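PDB 4BG2: PatF from Prochloron didemni, which probably takes part in patellamide biosynthesis and is related to the cyanobactin prenyltransferases, though its own activity is uncertain. Local coordinates for residues T75-L80 against A109-R114; R151-L156 against S186-G191; L170-V175 against G205-Q210; T258-G263 against E294-Y299; C275-A280 against D301-C306. All coordinates share one frame; numbering follows the deposited sequence. Where two conformers were deposited one is given.

Contact 1 (T75-L80 against A109-R114)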
# COMPACT_ATOMS: atom_id res chain seq x y z
N THR A 75 -6.25 -8.33 13.66
CA THR A 75 -7.71 -8.18 13.45
C THR A 75 -8.28 -9.09 12.35
O THR A 75 -9.47 -9.03 12.07
CB THR A 75 -8.12 -6.72 13.21
OG1 THR A 75 -7.28 -6.13 12.23
CG2 THR A 75 -8.00 -5.90 14.48
N TRP A 76 -7.43 -9.90 11.72
CA TRP A 76 -7.92 -10.91 10.79
C TRP A 76 -8.63 -12.02 11.56
O TRP A 76 -8.11 -12.47 12.57
CB TRP A 76 -6.75 -11.52 10.04
CG TRP A 76 -7.14 -12.53 9.00
CD1 TRP A 76 -7.22 -13.88 9.16
CD2 TRP A 76 -7.44 -12.28 7.63
NE1 TRP A 76 -7.55 -14.49 7.99
CE2 TRP A 76 -7.70 -13.53 7.02
CE3 TRP A 76 -7.53 -11.12 6.85
CZ2 TRP A 76 -8.04 -13.66 5.68
CZ3 TRP A 76 -7.86 -11.24 5.51
CH2 TRP A 76 -8.11 -12.51 4.93
N PRO A 77 -9.79 -12.49 11.07
CA PRO A 77 -10.46 -12.18 9.84
C PRO A 77 -11.55 -11.13 9.93
O PRO A 77 -12.16 -10.81 8.90
CB PRO A 77 -11.10 -13.53 9.48
CG PRO A 77 -11.50 -14.11 10.81
CD PRO A 77 -10.47 -13.59 11.80
N GLU A 78 -11.81 -10.58 11.11
CA GLU A 78 -12.83 -9.53 11.22
C GLU A 78 -12.52 -8.28 10.40
O GLU A 78 -13.43 -7.57 9.98
CB GLU A 78 -13.17 -9.17 12.68
CG GLU A 78 -12.05 -8.66 13.58
CD GLU A 78 -11.28 -9.75 14.31
OE1 GLU A 78 -11.52 -10.97 14.07
OE2 GLU A 78 -10.42 -9.35 15.13
N SER A 79 -11.24 -8.03 10.13
CA SER A 79 -10.87 -6.93 9.25
C SER A 79 -11.52 -7.05 7.85
O SER A 79 -11.71 -6.04 7.17
CB SER A 79 -9.34 -6.82 9.12
OG SER A 79 -8.78 -8.04 8.65
N LEU A 80 -11.85 -8.26 7.42
CA LEU A 80 -12.52 -8.45 6.15
C LEU A 80 -13.89 -7.75 6.06
O LEU A 80 -14.28 -7.29 5.00
CB LEU A 80 -12.70 -9.95 5.81
CG LEU A 80 -11.42 -10.74 5.45
CD1 LEU A 80 -11.70 -12.23 5.50
CD2 LEU A 80 -10.88 -10.33 4.10
N ALA A 109 -10.36 -18.73 1.00
CA ALA A 109 -9.33 -19.73 1.24
C ALA A 109 -8.66 -19.59 2.60
O ALA A 109 -8.41 -20.58 3.26
CB ALA A 109 -8.29 -19.70 0.15
N HIS A 110 -8.44 -18.37 3.07
CA HIS A 110 -7.58 -18.19 4.23
C HIS A 110 -8.24 -17.52 5.41
O HIS A 110 -7.56 -17.08 6.33
CB HIS A 110 -6.29 -17.51 3.78
CG HIS A 110 -5.52 -18.35 2.81
ND1 HIS A 110 -4.99 -19.56 3.15
CD2 HIS A 110 -5.24 -18.18 1.49
CE1 HIS A 110 -4.41 -20.12 2.10
NE2 HIS A 110 -4.54 -19.29 1.08
N VAL A 111 -9.57 -17.53 5.43
CA VAL A 111 -10.34 -16.96 6.53
C VAL A 111 -9.94 -17.51 7.90
O VAL A 111 -9.84 -16.76 8.84
CB VAL A 111 -11.88 -17.14 6.34
CG1 VAL A 111 -12.29 -18.60 6.34
CG2 VAL A 111 -12.63 -16.36 7.41
N ASN A 112 -9.71 -18.82 8.01
CA ASN A 112 -9.29 -19.41 9.27
C ASN A 112 -7.78 -19.44 9.46
O ASN A 112 -7.31 -20.08 10.39
CB ASN A 112 -9.81 -20.84 9.37
CG ASN A 112 -11.32 -20.91 9.36
OD1 ASN A 112 -12.00 -20.19 10.10
ND2 ASN A 112 -11.86 -21.77 8.49
N SER A 113 -7.02 -18.78 8.60
CA SER A 113 -5.56 -18.74 8.79
C SER A 113 -5.23 -17.97 10.06
O SER A 113 -5.87 -16.98 10.35
CB SER A 113 -4.84 -18.07 7.63
OG SER A 113 -3.45 -18.03 7.90
N ARG A 114 -4.23 -18.46 10.80
CA ARG A 114 -3.68 -17.77 11.98
C ARG A 114 -2.35 -17.08 11.64
O ARG A 114 -1.62 -16.67 12.53
CB ARG A 114 -3.44 -18.76 13.12
CG ARG A 114 -4.67 -19.56 13.54
CD ARG A 114 -4.35 -20.56 14.65
NE ARG A 114 -5.38 -21.59 14.81
CZ ARG A 114 -5.54 -22.34 15.90
NH1 ARG A 114 -4.75 -22.21 16.96
NH2 ARG A 114 -6.52 -23.24 15.93
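The carbonyl oxygen of His110 is gripped by two donors, the indole of Trp76 across the contact and the backbone N of Ser113 in its own turn. Trp76 NE1 donates to His110 O over 3.1 Å, with the oxygen close to the indole plane but the N-H bent to 143°. The two donors reach the oxygen from opposite faces of the carbonyl plane, so they probably do not crowd one another. Ser113 N to His110 O, 2.9 Å, closes a type I beta turn from His110 to Ser113. Ser113 O also lies at the indole edge, 3.6 Å from Trp76 CD1. Trp76 CG stands opposite its backbone N (chi1 -177°), which carries the NE1 edge to His110 O. Next to it, Pro77, which follows a cis peptide bond, sets its CB 3.8 Å from Val111 CG2 and also lies over one face of the indole, as Leu80 CD1 does. His110 NE2 is hydrogen-bonded to Thr152 OG1. A type I turn at the C-terminal end region of helix 101-110, its first carbonyl bonded by an indole N-H, thus meets the loop leading into helix 79-91, in the helical layer outside the closed antiparallel barrel, consistent with the ABBA fold of prenyltransferases.

Contact 2 (R151-L156 against S186-G191); sequences RTALVL and SRVDLG
Leu190 on the strand meets two consecutive helix residues, one with each of its methyls. Its CD1 lies 4.0 Å from Ala153 CB, and its CD2 lies 3.9 Å from Leu154 CD1, the two leucine chains crossing at about a right angle. Leu154 starts out away from the strand, but with CG anti to the backbone N (chi1 -154°) it returns a methyl to the interface. Val188, two residues back on the same face of the strand, divides its methyls in a similar way: CG1 sits 3.8 Å from Ala153 O, while CG2 rests 4.3 Å from Leu156 CB. The small Ala153, faced by both residues, probably helps the axes of helix 151-156 and strand 186-191 come within 8.4 Å, running at 141° to each other.

Further out, neighbouring elements complete this apolar layer: Phe106 of helix 101-110 touches Leu156, Phe178 of strand 173-181 touches Val188, and Leu169 of helix 163-172 touches Leu154. The intervening strand residues, Arg187 and Asp189, point away from the helix and form a salt bridge. Arg187 grips the carboxylate side-on, NE to Asp189 OD1 at 3.0 Å and NH2 to Asp189 OD2 at 2.8 Å, both oxygens being met from above the carboxylate plane. Each partner has a second mate, Glu179 for Arg187 and Arg238 for Asp189, so that the pair belongs to a wider charged network that probably fixes its rotation. An apolar outer face packed under a helix, with polar residues on the inner face, is consistent with the ABBA-type fold of prenyltransferases, a closed antiparallel barrel ringed by helices.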
# COMPACT_ATOMS: atom_id res chain seq x y z
N ARG A 151 1.26 -19.13 -2.21
CA ARG A 151 0.82 -19.99 -3.33
C ARG A 151 -0.54 -19.60 -3.89
O ARG A 151 -0.71 -19.45 -5.09
CB ARG A 151 0.72 -21.46 -2.94
CG ARG A 151 2.05 -22.17 -3.02
CD ARG A 151 1.90 -23.68 -2.90
NE ARG A 151 3.19 -24.26 -3.24
CZ ARG A 151 4.18 -24.44 -2.38
NH1 ARG A 151 4.02 -24.14 -1.09
NH2 ARG A 151 5.34 -24.94 -2.81
N THR A 152 -1.51 -19.44 -2.99
CA THR A 152 -2.84 -19.01 -3.39
C THR A 152 -2.77 -17.70 -4.17
O THR A 152 -3.35 -17.60 -5.26
CB THR A 152 -3.72 -18.81 -2.16
OG1 THR A 152 -3.76 -20.02 -1.38
CG2 THR A 152 -5.14 -18.40 -2.58
N ALA A 153 -2.05 -16.71 -3.64
CA ALA A 153 -1.88 -15.41 -4.34
C ALA A 153 -1.23 -15.58 -5.71
O ALA A 153 -1.67 -14.98 -6.70
CB ALA A 153 -1.06 -14.44 -3.48
N LEU A 154 -0.19 -16.40 -5.76
CA LEU A 154 0.54 -16.66 -7.00
C LEU A 154 -0.36 -17.30 -8.06
O LEU A 154 -0.30 -16.96 -9.23
CB LEU A 154 1.74 -17.59 -6.71
CG LEU A 154 2.95 -17.56 -7.61
CD1 LEU A 154 3.60 -16.19 -7.69
CD2 LEU A 154 3.96 -18.58 -7.10
N VAL A 155 -1.19 -18.25 -7.63
CA VAL A 155 -2.19 -18.85 -8.52
C VAL A 155 -3.19 -17.82 -9.03
O VAL A 155 -3.50 -17.79 -10.21
CB VAL A 155 -2.97 -19.97 -7.79
CG1 VAL A 155 -4.25 -20.33 -8.54
CG2 VAL A 155 -2.07 -21.19 -7.61
N LEU A 156 -3.71 -16.98 -8.14
CA LEU A 156 -4.66 -15.95 -8.54
C LEU A 156 -4.00 -14.92 -9.44
O LEU A 156 -4.64 -14.38 -10.33
CB LEU A 156 -5.27 -15.26 -7.31
CG LEU A 156 -6.03 -16.18 -6.35
CD1 LEU A 156 -6.49 -15.42 -5.11
CD2 LEU A 156 -7.20 -16.85 -7.07
N SER A 186 -8.74 -6.03 -12.44
CA SER A 186 -8.24 -6.32 -11.12
C SER A 186 -6.81 -6.80 -11.22
O SER A 186 -6.41 -7.31 -12.26
CB SER A 186 -9.14 -7.33 -10.41
OG SER A 186 -9.04 -8.61 -11.04
N ARG A 187 -6.04 -6.64 -10.15
CA ARG A 187 -4.66 -7.05 -10.12
C ARG A 187 -4.32 -7.60 -8.74
O ARG A 187 -4.89 -7.20 -7.73
CB ARG A 187 -3.73 -5.87 -10.45
CG ARG A 187 -2.28 -6.26 -10.76
CD ARG A 187 -1.36 -5.04 -10.99
NE ARG A 187 -1.13 -4.37 -9.72
CZ ARG A 187 -1.71 -3.23 -9.34
NH1 ARG A 187 -2.50 -2.54 -10.16
NH2 ARG A 187 -1.47 -2.77 -8.13
N VAL A 188 -3.38 -8.53 -8.74
CA VAL A 188 -2.83 -9.11 -7.55
C VAL A 188 -1.32 -8.78 -7.55
O VAL A 188 -0.63 -9.06 -8.51
CB VAL A 188 -3.05 -10.65 -7.52
CG1 VAL A 188 -2.50 -11.26 -6.26
CG2 VAL A 188 -4.52 -10.99 -7.65
N ASP A 189 -0.86 -8.18 -6.45
CA ASP A 189 0.53 -7.84 -6.24
C ASP A 189 1.10 -8.78 -5.16
O ASP A 189 0.56 -8.86 -4.08
CB ASP A 189 0.64 -6.38 -5.75
CG ASP A 189 0.68 -5.37 -6.89
OD1 ASP A 189 0.91 -5.76 -8.07
OD2 ASP A 189 0.48 -4.17 -6.62
N LEU A 190 2.20 -9.46 -5.47
CA LEU A 190 2.96 -10.24 -4.48
C LEU A 190 4.15 -9.45 -3.98
O LEU A 190 4.94 -8.95 -4.77
CB LEU A 190 3.42 -11.58 -5.03
CG LEU A 190 2.34 -12.65 -4.85
CD1 LEU A 190 1.46 -12.67 -6.08
CD2 LEU A 190 2.92 -14.02 -4.55
N GLY A 191 4.24 -9.33 -2.65
CA GLY A 191 5.10 -8.33 -2.03
C GLY A 191 6.12 -8.93 -1.10
O GLY A 191 5.96 -8.87 0.11

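Contact 3 (L170-V175 against G205-Q210); sequences LRDTMV and GKHLEQ
Asp172 supplies the hydrogen bonds, both made with backbone N-H groups at the start of helix 206-215. Its OD1 accepts from Gly205 N at 3.2 Å and is met from well above the carboxylate plane. OD2 takes Leu208 N at 3.0 Å, nearly along the C-O axis, with His207 N also 3.0 Å away. Because the N-H groups of a helix's first turn lack partners within the helix, a carboxylate placed here provides acceptors for Gly205 N and Leu208 N, and probably gains from the helix dipole. Asp172 CG lies beside its backbone N, anti to the carbonyl carbon (chi1 -69°), which sends the carboxylate to the helix end. Gly205, at the N-cap position, has a positive phi (132°), and a CB there would jam against the preceding carbonyl, which calls for glycine.

The van der Waals contacts centre on His207. Its CD2 lies 3.5 Å from Arg171 CB, and its ring edge faces Asp172 OD1 at longer range. Arg171 folds at chi2 and chi3, and its guanidinium, turned 76° from the imidazole plane, forms salt bridges with Glu147 and Asp145. The contact therefore ties helix 206-215 to the junction where helix 163-172 gives way to strand 173-181, close to Pro192 on neighbouring strand 186-194.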
# COMPACT_ATOMS: atom_id res chain seq x y z
N LEU A 170 7.48 -17.23 -3.02
CA LEU A 170 6.89 -18.26 -2.15
C LEU A 170 7.36 -18.13 -0.70
O LEU A 170 6.60 -18.41 0.22
CB LEU A 170 7.20 -19.67 -2.67
CG LEU A 170 6.41 -20.21 -3.87
CD1 LEU A 170 6.92 -21.59 -4.25
CD2 LEU A 170 4.92 -20.25 -3.56
N ARG A 171 8.61 -17.68 -0.50
CA ARG A 171 9.22 -17.66 0.83
C ARG A 171 9.19 -16.30 1.54
O ARG A 171 9.00 -16.27 2.75
CB ARG A 171 10.68 -18.13 0.76
CG ARG A 171 10.90 -19.57 0.29
CD ARG A 171 10.20 -20.62 1.14
NE ARG A 171 10.41 -20.41 2.58
CZ ARG A 171 9.79 -21.10 3.54
NH1 ARG A 171 8.92 -22.07 3.24
NH2 ARG A 171 10.03 -20.83 4.82
N ASP A 172 9.35 -15.19 0.82
CA ASP A 172 9.49 -13.87 1.47
C ASP A 172 8.30 -12.91 1.32
O ASP A 172 8.36 -11.77 1.81
CB ASP A 172 10.77 -13.19 0.97
CG ASP A 172 12.05 -13.89 1.47
OD1 ASP A 172 11.97 -14.78 2.36
OD2 ASP A 172 13.14 -13.53 0.98
N THR A 173 7.22 -13.36 0.67
CA THR A 173 6.01 -12.53 0.52
C THR A 173 5.48 -12.21 1.89
O THR A 173 5.14 -13.10 2.67
CB THR A 173 4.95 -13.20 -0.39
OG1 THR A 173 5.43 -13.19 -1.72
CG2 THR A 173 3.62 -12.47 -0.36
N MSE A 174 5.43 -10.93 2.21
CA MSE A 174 4.91 -10.47 3.49
C MSE A 174 3.65 -9.63 3.33
O MSE A 174 2.94 -9.41 4.28
CB MSE A 174 5.98 -9.63 4.17
CG MSE A 174 6.08 -9.88 5.66
SE MSE A 174 7.62 -8.78 6.30
CE MSE A 174 6.66 -7.05 6.27
N VAL A 175 3.40 -9.14 2.13
CA VAL A 175 2.19 -8.39 1.83
C VAL A 175 1.63 -8.90 0.50
O VAL A 175 2.37 -9.16 -0.45
CB VAL A 175 2.45 -6.86 1.67
CG1 VAL A 175 1.14 -6.10 1.68
CG2 VAL A 175 3.36 -6.30 2.75
N GLY A 205 13.37 -12.45 4.04
CA GLY A 205 14.14 -11.36 3.46
C GLY A 205 15.39 -11.79 2.73
O GLY A 205 15.81 -11.14 1.77
N LYS A 206 15.99 -12.89 3.16
CA LYS A 206 17.27 -13.30 2.62
C LYS A 206 17.18 -13.73 1.16
O LYS A 206 18.13 -13.49 0.41
CB LYS A 206 17.91 -14.38 3.51
CG LYS A 206 18.27 -13.81 4.88
CD LYS A 206 19.41 -14.54 5.57
CE LYS A 206 19.69 -13.90 6.92
NZ LYS A 206 20.56 -14.76 7.76
N HIS A 207 16.06 -14.32 0.74
CA HIS A 207 15.89 -14.65 -0.68
C HIS A 207 15.76 -13.39 -1.53
O HIS A 207 16.35 -13.31 -2.62
CB HIS A 207 14.69 -15.56 -0.93
CG HIS A 207 14.78 -16.88 -0.23
ND1 HIS A 207 15.67 -17.87 -0.61
CD2 HIS A 207 14.06 -17.40 0.79
CE1 HIS A 207 15.52 -18.92 0.18
NE2 HIS A 207 14.53 -18.67 1.02
N LEU A 208 15.03 -12.40 -1.04
CA LEU A 208 14.89 -11.12 -1.73
C LEU A 208 16.22 -10.36 -1.77
O LEU A 208 16.56 -9.77 -2.79
CB LEU A 208 13.79 -10.25 -1.10
CG LEU A 208 13.60 -8.84 -1.72
CD1 LEU A 208 13.35 -8.90 -3.22
CD2 LEU A 208 12.48 -8.07 -1.05
N GLU A 209 16.95 -10.34 -0.67
CA GLU A 209 18.27 -9.71 -0.61
C GLU A 209 19.19 -10.31 -1.66
O GLU A 209 19.83 -9.57 -2.42
CB GLU A 209 18.93 -9.91 0.76
CG GLU A 209 18.38 -9.01 1.86
CD GLU A 209 18.89 -9.38 3.25
OE1 GLU A 209 19.98 -10.01 3.36
OE2 GLU A 209 18.19 -9.03 4.23
N GLN A 210 19.24 -11.64 -1.70
CA GLN A 210 20.09 -12.35 -2.66
C GLN A 210 19.69 -12.06 -4.09
O GLN A 210 20.54 -11.85 -4.93
CB GLN A 210 20.10 -13.88 -2.45
CG GLN A 210 21.22 -14.37 -1.57
CD GLN A 210 22.60 -13.81 -1.93
OE1 GLN A 210 23.10 -14.00 -3.05
NE2 GLN A 210 23.22 -13.13 -0.96

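Contact 4 (T258-G263 against E294-Y299); sequences TFNSLG and ENFCFY
The ring of Phe259 meets two rings of the strand, Phe296 and Phe298, and neither pair stacks: its plane is turned 41° from that of Phe296 and 35° from that of Phe298. In both cases the side chains cross at about a right angle; the nearest atoms are Phe259 CD1 and Phe296 CZ, 4.0 Å apart, and Phe259 CZ and Phe298 CE2, 3.9 Å apart. Phe296 also points its CZ at Gly263 CA, 3.6 Å away near the ring plane; a side chain on this glycine would collide with both Phe296 and Phe259. The result is an aromatic cluster between the outer face of the barrel strand 295-303 and the beginning of helix 261-272, whose N-cap is Asn260. With CG lodged between the backbone N and the carbonyl carbon (chi1 68°), its amide brings OD1 to Gly263 N, 3.0 Å away, as the capping bond, while OD1 rests at the edge of Phe296. The other end of the amide, ND2, donates almost straight to Glu294 OE1 at 3.1 Å, reaching it from above a carboxylate plane roughly perpendicular to the amide. A leucine in place of Asn260 would probably leave Gly263 N without its cap and Glu294 without this donor. Phe259 O is hydrogen-bonded by Arg292.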
# COMPACT_ATOMS: atom_id res chain seq x y z
N THR A 258 16.65 11.84 -5.59
CA THR A 258 16.49 13.20 -6.12
C THR A 258 15.17 13.25 -6.86
O THR A 258 14.89 12.39 -7.71
CB THR A 258 17.63 13.55 -7.09
OG1 THR A 258 18.88 13.34 -6.43
CG2 THR A 258 17.54 14.99 -7.57
N PHE A 259 14.34 14.24 -6.54
CA PHE A 259 12.98 14.29 -7.05
C PHE A 259 12.83 15.36 -8.10
O PHE A 259 13.57 16.36 -8.11
CB PHE A 259 11.99 14.61 -5.92
CG PHE A 259 12.04 13.65 -4.75
CD1 PHE A 259 11.50 12.38 -4.86
CD2 PHE A 259 12.59 14.04 -3.53
CE1 PHE A 259 11.52 11.51 -3.78
CE2 PHE A 259 12.60 13.17 -2.44
CZ PHE A 259 12.07 11.90 -2.57
N ASN A 260 11.84 15.18 -8.98
CA ASN A 260 11.35 16.28 -9.79
C ASN A 260 10.66 17.28 -8.85
O ASN A 260 10.65 17.09 -7.64
CB ASN A 260 10.44 15.78 -10.92
CG ASN A 260 9.13 15.19 -10.41
OD1 ASN A 260 8.85 15.18 -9.22
ND2 ASN A 260 8.29 14.76 -11.35
N SER A 261 10.13 18.36 -9.40
CA SER A 261 9.58 19.43 -8.57
C SER A 261 8.41 18.97 -7.68
O SER A 261 8.33 19.33 -6.49
CB SER A 261 9.12 20.56 -9.48
OG SER A 261 8.33 21.47 -8.75
N LEU A 262 7.52 18.18 -8.24
CA LEU A 262 6.40 17.64 -7.47
C LEU A 262 6.85 16.78 -6.28
O LEU A 262 6.21 16.81 -5.23
CB LEU A 262 5.46 16.85 -8.38
CG LEU A 262 4.48 17.67 -9.22
CD1 LEU A 262 3.65 16.75 -10.08
CD2 LEU A 262 3.60 18.55 -8.33
N GLY A 263 7.93 16.02 -6.44
CA GLY A 263 8.47 15.21 -5.34
C GLY A 263 9.02 16.08 -4.22
O GLY A 263 8.88 15.75 -3.04
N GLU A 294 10.91 11.09 -11.86
CA GLU A 294 9.76 11.70 -12.52
C GLU A 294 8.49 10.86 -12.34
O GLU A 294 7.38 11.40 -12.33
CB GLU A 294 10.06 11.88 -14.01
CG GLU A 294 11.14 12.93 -14.32
CD GLU A 294 10.62 14.38 -14.41
OE1 GLU A 294 9.40 14.67 -14.21
OE2 GLU A 294 11.45 15.27 -14.67
N ASN A 295 8.67 9.55 -12.22
CA ASN A 295 7.59 8.60 -12.15
C ASN A 295 7.77 7.72 -10.92
O ASN A 295 8.67 6.88 -10.88
CB ASN A 295 7.55 7.76 -13.41
CG ASN A 295 7.32 8.60 -14.65
OD1 ASN A 295 6.25 9.16 -14.84
ND2 ASN A 295 8.34 8.70 -15.50
N PHE A 296 6.93 7.95 -9.92
CA PHE A 296 7.09 7.31 -8.62
C PHE A 296 5.87 7.56 -7.76
O PHE A 296 5.05 8.40 -8.08
CB PHE A 296 8.34 7.82 -7.87
CG PHE A 296 8.30 9.29 -7.56
CD1 PHE A 296 8.65 10.22 -8.53
CD2 PHE A 296 7.90 9.73 -6.31
CE1 PHE A 296 8.59 11.58 -8.26
CE2 PHE A 296 7.81 11.09 -6.04
CZ PHE A 296 8.18 12.01 -7.01
N CYS A 297 5.79 6.83 -6.67
CA CYS A 297 4.79 7.05 -5.64
C CYS A 297 5.46 7.38 -4.33
O CYS A 297 6.43 6.75 -3.97
CB CYS A 297 3.95 5.80 -5.45
SG CYS A 297 2.73 5.60 -6.72
N PHE A 298 4.92 8.35 -3.62
CA PHE A 298 5.45 8.79 -2.34
C PHE A 298 4.38 8.55 -1.25
O PHE A 298 3.31 9.13 -1.28
CB PHE A 298 5.77 10.27 -2.49
CG PHE A 298 6.68 10.84 -1.42
CD1 PHE A 298 6.43 10.62 -0.07
CD2 PHE A 298 7.74 11.65 -1.78
CE1 PHE A 298 7.26 11.17 0.91
CE2 PHE A 298 8.57 12.22 -0.81
CZ PHE A 298 8.33 11.97 0.54
N TYR A 299 4.72 7.73 -0.27
CA TYR A 299 3.80 7.29 0.79
C TYR A 299 4.27 7.91 2.09
O TYR A 299 5.47 8.03 2.31
CB TYR A 299 3.87 5.76 0.91
CG TYR A 299 3.23 5.02 -0.21
CD1 TYR A 299 3.92 4.71 -1.38
CD2 TYR A 299 1.89 4.62 -0.13
CE1 TYR A 299 3.30 4.01 -2.43
CE2 TYR A 299 1.27 3.93 -1.16
CZ TYR A 299 1.96 3.62 -2.29
OH TYR A 299 1.29 2.95 -3.30

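Contact 5 (C275-A280 against D301-C306); sequences CITDVA and DQWDEC
Two neighbouring antiparallel strands of the barrel, 276-284 and 295-303, pair at their ends here, and the disulfide from Cys275 to Cys306 ties them beyond the pairing, SG to SG at 2.0 Å. Ile276 and Gln302 form a non-hydrogen-bonded pair, their CG1 and CG carbons 3.8 Å apart. Further backbone bonds are Thr277 N to Asp301 O, 2.9 Å, and Asp301 N to Asp278 O, also 2.9 Å. Thr277 lays its CG2 over the face of the Trp303 five-membered ring, 3.8 Å from its centroid, a CH-pi contact. The edge of that indole is held by Asp301, since Trp303 NE1 donates to Asp301 OD2 at 3.0 Å, in the ring plane but from above the carboxylate. Asp278 CG lies between its backbone N and carbonyl carbon (chi1 57°), which brings OD2 to Thr277 OG1, its donor at 2.9 Å; Asp278 OD2 also stands 3.0 Å from Asp301 OD2, acceptor against acceptor. With an alanine in place of Asp278, the Thr277 hydroxyl would probably lose its acceptor and be freer to turn, disturbing the placing of CG2 over the indole. Asp301 OD1 is bonded to Ser49. Strand 295-303 pairs on its other side with strand 48-57, closing the barrel; strand 276-284 adjoins strand 242-247, while Phe18 of helix 3-25 packs on Cys275 and Gln302.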
# COMPACT_ATOMS: atom_id res chain seq x y z
N CYS A 275 3.15 13.63 13.33
CA CYS A 275 2.45 12.34 13.39
C CYS A 275 2.91 11.30 12.39
O CYS A 275 2.38 10.20 12.39
CB CYS A 275 0.93 12.55 13.30
SG CYS A 275 0.37 13.71 14.58
N ILE A 276 3.90 11.64 11.58
CA ILE A 276 4.46 10.75 10.59
C ILE A 276 5.46 9.78 11.20
O ILE A 276 6.47 10.19 11.77
CB ILE A 276 5.10 11.52 9.43
CG1 ILE A 276 4.01 12.35 8.73
CG2 ILE A 276 5.75 10.55 8.45
CD1 ILE A 276 4.48 13.11 7.52
N THR A 277 5.16 8.48 11.10
CA THR A 277 6.00 7.43 11.66
C THR A 277 6.97 6.86 10.62
O THR A 277 8.04 6.40 10.98
CB THR A 277 5.15 6.26 12.19
OG1 THR A 277 4.27 5.80 11.16
CG2 THR A 277 4.34 6.69 13.38
N ASP A 278 6.60 6.92 9.34
CA ASP A 278 7.44 6.41 8.27
C ASP A 278 6.96 6.94 6.92
O ASP A 278 5.80 7.34 6.76
CB ASP A 278 7.43 4.87 8.28
CG ASP A 278 6.04 4.29 8.17
OD1 ASP A 278 5.56 4.12 7.02
OD2 ASP A 278 5.40 3.98 9.21
N VAL A 279 7.87 6.90 5.95
CA VAL A 279 7.62 7.27 4.56
C VAL A 279 8.15 6.16 3.69
O VAL A 279 8.92 5.32 4.15
CB VAL A 279 8.26 8.61 4.17
CG1 VAL A 279 7.72 9.69 5.07
CG2 VAL A 279 9.80 8.57 4.29
N ALA A 280 7.70 6.12 2.45
CA ALA A 280 8.22 5.17 1.50
C ALA A 280 8.17 5.75 0.12
O ALA A 280 7.22 6.43 -0.25
CB ALA A 280 7.44 3.86 1.56
N ASP A 301 2.94 7.72 6.44
CA ASP A 301 2.11 6.98 7.37
C ASP A 301 1.93 7.78 8.63
O ASP A 301 2.91 8.27 9.22
CB ASP A 301 2.78 5.63 7.67
CG ASP A 301 1.88 4.67 8.47
OD1 ASP A 301 0.64 4.82 8.51
OD2 ASP A 301 2.45 3.71 9.06
N GLN A 302 0.67 7.95 9.05
CA GLN A 302 0.33 8.68 10.25
C GLN A 302 -0.51 7.80 11.18
O GLN A 302 -1.40 7.06 10.71
CB GLN A 302 -0.42 9.96 9.88
CG GLN A 302 0.45 10.97 9.15
CD GLN A 302 -0.32 12.18 8.69
OE1 GLN A 302 -1.15 12.07 7.80
NE2 GLN A 302 -0.03 13.35 9.26
N TRP A 303 -0.21 7.86 12.48
CA TRP A 303 -0.88 7.04 13.48
C TRP A 303 -1.86 7.91 14.27
O TRP A 303 -1.51 8.98 14.76
CB TRP A 303 0.14 6.31 14.40
CG TRP A 303 0.87 5.15 13.66
CD1 TRP A 303 1.17 5.07 12.30
CD2 TRP A 303 1.41 3.93 14.24
NE1 TRP A 303 1.82 3.90 12.02
CE2 TRP A 303 1.99 3.18 13.18
CE3 TRP A 303 1.45 3.40 15.54
CZ2 TRP A 303 2.60 1.93 13.39
CZ3 TRP A 303 2.06 2.17 15.75
CH2 TRP A 303 2.62 1.45 14.68
N ASP A 304 -3.11 7.44 14.37
CA ASP A 304 -4.19 8.26 14.91
C ASP A 304 -4.15 8.49 16.42
O ASP A 304 -4.99 9.19 16.95
CB ASP A 304 -5.56 7.73 14.47
CG ASP A 304 -5.90 6.37 15.09
OD1 ASP A 304 -5.26 5.92 16.07
OD2 ASP A 304 -6.88 5.76 14.60
N GLU A 305 -3.18 7.91 17.10
CA GLU A 305 -2.91 8.26 18.49
C GLU A 305 -1.94 9.44 18.63
O GLU A 305 -1.68 9.87 19.74
CB GLU A 305 -2.37 7.04 19.24
CG GLU A 305 -3.25 5.80 19.09
CD GLU A 305 -3.91 5.37 20.37
OE1 GLU A 305 -4.67 6.20 20.93
OE2 GLU A 305 -3.69 4.19 20.80
N CYS A 306 -1.41 9.96 17.52
CA CYS A 306 -0.57 11.16 17.56
C CYS A 306 -1.47 12.39 17.52
O CYS A 306 -1.64 13.06 18.53
CB CYS A 306 0.41 11.22 16.39
SG CYS A 306 1.25 12.83 16.19

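How the contacts relate
Followed from the N terminus, contact 1 is complete before any other opens, closing a loop that holds helices 79-91 and 101-110. Contacts 2 and 3 cross: 151-156 and 170-175 both precede their partners 186-191 and 205-210, so two closures, one helix on strand and one helix start on a helix-strand junction, interlock and tie three helices to neighbouring strands 173-181 and 186-194. Contact 2 also reaches back to contact 1 through His110 and Thr152. Contacts 4 and 5 form a second crossed set, sharing strand 295-303 and meeting where Tyr299 N bonds Ala280 O. Contact 4 lies across the chain's centre from contact 1; contacts 2 to 5 all reach the same barrel sheet.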